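Local coordinates for hypothetical protein (Ruminococcus gnavus, PDB 4QAN) that is of unknown function but adopts a cystatin-like fold, as a divergent member of the NTF2-like superfamily, and has a magnesium-binding site, at residues E373-K376 with T377-Q380. Sequence-based numbering, arbitrary orientation.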
ATOM      1  N   GLU A 373      34.570  -7.956  -5.183  1.00 49.74           N
ATOM      2  CA  GLU A 373      33.654  -8.618  -4.263  1.00 48.38           C
ATOM      3  C   GLU A 373      32.591  -9.465  -4.993  1.00 45.62           C
ATOM      4  O   GLU A 373      32.246 -10.559  -4.550  1.00 42.12           O
ATOM      5  CB  GLU A 373      32.970  -7.579  -3.363  1.00 48.74           C
ATOM      6  CG  GLU A 373      33.886  -6.944  -2.332  1.00 51.71           C
ATOM      7  CD  GLU A 373      33.301  -5.695  -1.685  1.00 54.77           C
ATOM      8  OE1 GLU A 373      32.075  -5.455  -1.791  1.00 52.19           O
ATOM      9  OE2 GLU A 373      34.083  -4.942  -1.066  1.00 57.34           O
ATOM     10  N   SER A 374      32.068  -8.951  -6.105  1.00 48.22           N
ATOM     11  CA  SER A 374      31.010  -9.633  -6.858  1.00 44.77           C
ATOM     12  C   SER A 374      31.521 -10.920  -7.492  1.00 47.89           C
ATOM     13  O   SER A 374      30.809 -11.916  -7.534  1.00 46.68           O
ATOM     14  CB  SER A 374      30.476  -8.713  -7.950  1.00 44.75           C
ATOM     15  OG  SER A 374      29.387  -9.299  -8.628  1.00 43.97           O
ATOM     16  N   ARG A 375      32.758 -10.890  -7.988  1.00 53.28           N
ATOM     17  CA  ARG A 375      33.358 -12.064  -8.617  1.00 58.46           C
ATOM     18  C   ARG A 375      33.708 -13.140  -7.593  1.00 57.51           C
ATOM     19  O   ARG A 375      33.550 -14.329  -7.867  1.00 57.08           O
ATOM     20  CB  ARG A 375      34.612 -11.686  -9.409  1.00 66.17           C
ATOM     21  CG  ARG A 375      35.154 -12.832 -10.265  1.00 76.27           C
ATOM     22  CD  ARG A 375      36.435 -12.471 -11.005  1.00 83.58           C
ATOM     23  NE  ARG A 375      37.360 -11.680 -10.191  1.00 94.81           N
ATOM     24  CZ  ARG A 375      38.064 -12.137  -9.151  1.00 99.94           C
ATOM     25  NH1 ARG A 375      37.962 -13.402  -8.749  1.00100.75           N
ATOM     26  NH2 ARG A 375      38.874 -11.309  -8.497  1.00 97.93           N
ATOM     27  N   LYS A 376      34.204 -12.722  -6.430  1.00 57.59           N
ATOM     28  CA  LYS A 376      34.492 -13.661  -5.342  1.00 59.72           C
ATOM     29  C   LYS A 376      33.226 -14.350  -4.839  1.00 55.04           C
ATOM     30  O   LYS A 376      33.244 -15.548  -4.541  1.00 58.36           O
ATOM     31  CB  LYS A 376      35.194 -12.949  -4.175  1.00 63.28           C
ATOM     32  CG  LYS A 376      36.630 -12.539  -4.476  1.00 68.61           C
ATOM     33  CD  LYS A 376      37.518 -13.758  -4.685  1.00 73.35           C
ATOM     34  CE  LYS A 376      38.861 -13.382  -5.274  1.00 81.67           C
ATOM     35  NZ  LYS A 376      39.575 -14.593  -5.756  1.00 86.52           N
ATOM     36  N   THR A 377      32.140 -13.585  -4.746  1.00 48.08           N
ATOM     37  CA  THR A 377      30.860 -14.100  -4.293  1.00 45.13           C
ATOM     38  C   THR A 377      30.280 -15.086  -5.312  1.00 44.68           C
ATOM     39  O   THR A 377      29.784 -16.150  -4.939  1.00 44.17           O
ATOM     40  CB  THR A 377      29.869 -12.941  -4.043  1.00 43.89           C
ATOM     41  OG1 THR A 377      30.440 -11.998  -3.120  1.00 44.47           O
ATOM     42  CG2 THR A 377      28.553 -13.456  -3.490  1.00 42.57           C
ATOM     43  N   SER A 378      30.366 -14.741  -6.595  1.00 45.22           N
ATOM     44  CA  SER A 378      29.881 -15.611  -7.677  1.00 46.78           C
ATOM     45  C   SER A 378      30.569 -16.973  -7.714  1.00 48.42           C
ATOM     46  O   SER A 378      29.997 -17.943  -8.198  1.00 53.77           O
ATOM     47  CB  SER A 378      30.057 -14.927  -9.038  1.00 47.54           C
ATOM     48  OG  SER A 378      31.434 -14.798  -9.363  1.00 52.22           O
ATOM     49  N   GLU A 379      31.802 -17.037  -7.226  1.00 52.74           N
ATOM     50  CA  GLU A 379      32.542 -18.299  -7.131  1.00 55.00           C
ATOM     51  C   GLU A 379      32.108 -19.199  -5.965  1.00 53.14           C
ATOM     52  O   GLU A 379      32.435 -20.382  -5.949  1.00 57.57           O
ATOM     53  CB  GLU A 379      34.043 -18.026  -7.016  1.00 57.55           C
ATOM     54  CG  GLU A 379      34.689 -17.557  -8.309  1.00 60.34           C
ATOM     55  CD  GLU A 379      36.070 -16.956  -8.098  1.00 62.79           C
ATOM     56  OE1 GLU A 379      36.479 -16.735  -6.932  1.00 57.67           O
ATOM     57  OE2 GLU A 379      36.750 -16.695  -9.113  1.00 69.53           O
ATOM     58  N   GLN A 380      31.401 -18.644  -4.989  1.00 51.78           N
ATOM     59  CA  GLN A 380      30.905 -19.430  -3.856  1.00 53.41           C
ATOM     60  C   GLN A 380      29.717 -20.300  -4.245  1.00 51.35           C
ATOM     61  O   GLN A 380      28.837 -19.869  -4.990  1.00 53.79           O
ATOM     62  CB  GLN A 380      30.458 -18.516  -2.714  1.00 53.63           C
ATOM     63  CG  GLN A 380      31.517 -17.555  -2.216  1.00 56.97           C
ATOM     64  CD  GLN A 380      32.775 -18.274  -1.816  1.00 61.78           C
ATOM     65  OE1 GLN A 380      32.790 -18.997  -0.824  1.00 74.29           O
ATOM     66  NE2 GLN A 380      33.838 -18.097  -2.597  1.00 64.15           N
TER
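Glu379 meets Arg375 and Lys376 on the exposed side of the helix, the three forming a salt-bridge network. Arg375 NH1 makes a salt bridge of 3.5 Å to Glu379 OE2, which sits at the guanidinium edge with the two planes turned 59° apart; the other carboxylate oxygen, OE1, makes a long salt bridge of 3.9 Å to Lys376 NZ. Both basic chains run alongside Glu379 in the same direction, and Arg375 NH2 also forms a salt bridge with Glu372, its stronger polar partner. Beneath this network, side chains close on backbone carbonyls. Thr377 OG1 donates a 2.7 Å hydrogen bond to Glu373 O, which also accepts the Thr377 amide from the opposite face of its plane. Ser378 OG, lying between its backbone N and carbonyl carbon (chi1 68°), donates to Arg375 O at 2.6 Å, arriving on the same face as the Glu379 amide. Farther along the chain, Gln380 bends at chi2 (-55°) and its NE2 donates a 3.3 Å hydrogen bond to Lys376 O, which also takes a weak bond from Glu379 N. Replacing Gln380 by alanine would remove the amide and is likely to leave Lys376 O with only the weak Glu379 N bond from residues 377-380. Outside this shell, Lys309 NZ bonds Ser378 O and Gln380 O. Ser and Thr hydroxyls bonding back to i-4 or i-3 carbonyls are common in alpha-helices; this one is amphipathic, packing Ser374, Thr377 and Ser378 on the mixed sheet and exposing Arg375, Lys376 and Glu379.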